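Local coordinates for protein peptidase M28 (PDB 3IIB) that is probably a zinc-dependent metallopeptidase of family M28 with carboxypeptidase or dipeptidase activity, holding two zinc ions in its active site, at residues A[233-238]-A[299-304]. Numbering follows the deposited sequence.
Sequences TTSYNV and LYAAEE. With ZN (zinc ion), chain B.
Val238 and Leu299 form a hydrogen-bonded antiparallel pair in the central mixed sheet of the M28 zinc-peptidase fold, joining strands 220-242 and 293-300. Two nearly straight bonds define the pair: Val238 N to Leu299 O at 3.0 Å, and Leu299 N to Val238 O at 2.8 Å. Their side chains lie on one face of the sheet, where helix 42-57 packs on Val238.

Beyond this pair the Asn237 side chain takes over from the backbone. With CG anti to the backbone carbonyl carbon (chi1 -69°), OD1 accepts a hydrogen bond from Ala301 N at 2.9 Å, almost straight at the hydrogen (175°) and in the plane of the side-chain carbonyl. OD1 also comes within 3.8 Å of Tyr300 CD1, amide and ring nearly perpendicular (83°), while ND2 is held by the Gly309 carbonyl. Replacing Asn237 by an alanine is likely to leave Ala301 N and the Gly309 carbonyl without these partners.

Packing is tight at Ala301, whose CB sits 3.4 Å from Tyr236 O. Toward Ser235, by contrast, the chains diverge, CA to CA widening from 4.7 Å (Asn237-Tyr300) to 7.6 Å (Ser235-Ala302), and waters bridge them: one donates to Tyr236 O and Leu299 O, another donates to Ser235 OG, also hydrogen-bonded to Asp44, and weakly accepts from Ala302 N. Past the turn, Glu304 chelates one zinc through OE1 and OE2, Asp269 and His402 completing the protein ligands, and Glu303 OE1 accepts a 2.7 Å hydrogen bond from a zinc-bound water.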
# COMPACT_ATOMS: atom_id res chain seq x y z
N THR A 233 -31.29 8.69 8.45
CA THR A 233 -31.66 9.62 7.39
C THR A 233 -32.05 8.78 6.15
O THR A 233 -32.25 7.54 6.25
CB THR A 233 -30.46 10.62 7.12
OG1 THR A 233 -30.87 11.67 6.21
CG2 THR A 233 -29.23 9.91 6.58
N THR A 234 -32.15 9.45 5.02
CA THR A 234 -32.59 8.86 3.75
C THR A 234 -31.44 8.87 2.74
O THR A 234 -30.80 9.89 2.53
CB THR A 234 -33.75 9.68 3.16
OG1 THR A 234 -34.81 9.75 4.14
CG2 THR A 234 -34.25 9.08 1.86
N SER A 235 -31.21 7.71 2.12
CA SER A 235 -30.40 7.60 0.91
C SER A 235 -31.39 7.10 -0.15
O SER A 235 -32.61 7.07 0.08
CB SER A 235 -29.22 6.63 1.12
OG SER A 235 -28.33 6.63 -0.01
N TYR A 236 -30.89 6.72 -1.31
CA TYR A 236 -31.72 6.33 -2.42
C TYR A 236 -31.09 5.25 -3.28
O TYR A 236 -29.88 5.32 -3.57
CB TYR A 236 -31.99 7.53 -3.34
CG TYR A 236 -32.74 8.63 -2.64
CD1 TYR A 236 -32.07 9.60 -1.92
CD2 TYR A 236 -34.12 8.67 -2.67
CE1 TYR A 236 -32.78 10.59 -1.24
CE2 TYR A 236 -34.82 9.64 -2.01
CZ TYR A 236 -34.14 10.58 -1.29
OH TYR A 236 -34.82 11.57 -0.64
N ASN A 237 -31.92 4.29 -3.66
CA ASN A 237 -31.65 3.41 -4.82
C ASN A 237 -31.87 4.26 -6.06
O ASN A 237 -32.90 4.94 -6.18
CB ASN A 237 -32.60 2.21 -4.81
CG ASN A 237 -32.34 1.24 -3.66
OD1 ASN A 237 -31.21 1.08 -3.19
ND2 ASN A 237 -33.39 0.53 -3.24
N VAL A 238 -30.90 4.25 -6.97
CA VAL A 238 -30.97 5.04 -8.18
C VAL A 238 -31.18 4.10 -9.34
O VAL A 238 -30.45 3.08 -9.47
CB VAL A 238 -29.68 5.88 -8.37
CG1 VAL A 238 -29.65 6.60 -9.75
CG2 VAL A 238 -29.50 6.86 -7.22
N LEU A 299 -28.80 0.90 -8.96
CA LEU A 299 -27.60 1.25 -8.25
C LEU A 299 -28.00 1.38 -6.79
O LEU A 299 -28.63 2.36 -6.39
CB LEU A 299 -26.96 2.53 -8.81
CG LEU A 299 -26.71 2.58 -10.30
CD1 LEU A 299 -26.02 3.90 -10.73
CD2 LEU A 299 -25.81 1.39 -10.67
N TYR A 300 -27.71 0.34 -6.03
CA TYR A 300 -28.27 0.20 -4.70
C TYR A 300 -27.55 1.05 -3.69
O TYR A 300 -26.33 1.21 -3.72
CB TYR A 300 -28.23 -1.27 -4.21
CG TYR A 300 -29.16 -2.24 -4.92
CD1 TYR A 300 -30.46 -2.36 -4.54
CD2 TYR A 300 -28.71 -3.05 -5.95
CE1 TYR A 300 -31.33 -3.27 -5.15
CE2 TYR A 300 -29.57 -3.94 -6.59
CZ TYR A 300 -30.86 -4.06 -6.16
OH TYR A 300 -31.70 -4.97 -6.76
N ALA A 301 -28.35 1.57 -2.75
CA ALA A 301 -27.89 2.28 -1.59
C ALA A 301 -27.46 1.34 -0.47
O ALA A 301 -28.07 0.29 -0.23
CB ALA A 301 -29.04 3.23 -1.03
N ALA A 302 -26.45 1.79 0.26
CA ALA A 302 -26.14 1.31 1.59
C ALA A 302 -25.93 -0.21 1.63
O ALA A 302 -26.30 -0.87 2.58
CB ALA A 302 -27.22 1.79 2.59
N GLU A 303 -25.31 -0.74 0.59
CA GLU A 303 -24.95 -2.17 0.60
C GLU A 303 -23.98 -2.49 1.74
O GLU A 303 -24.10 -3.53 2.37
CB GLU A 303 -24.39 -2.60 -0.76
CG GLU A 303 -24.08 -4.09 -0.85
CD GLU A 303 -22.72 -4.49 -0.30
OE1 GLU A 303 -21.88 -3.59 -0.09
OE2 GLU A 303 -22.47 -5.69 -0.11
N GLU A 304 -23.02 -1.61 1.97
CA GLU A 304 -21.96 -1.82 2.98
C GLU A 304 -22.49 -1.91 4.40
O GLU A 304 -21.85 -2.49 5.26
CB GLU A 304 -20.91 -0.69 2.90
CG GLU A 304 -20.23 -0.49 1.53
CD GLU A 304 -19.26 -1.59 1.17
OE1 GLU A 304 -19.18 -2.61 1.90
OE2 GLU A 304 -18.53 -1.38 0.18
ZN ZN B . -17.82 -3.61 0.45
O HOH W 1 -26.05 4.81 0.11
O HOH W 2 -27.76 4.34 -4.65
O HOH W 3 -19.43 -4.40 -0.70
O HOH W 4 -17.78 -5.71 0.82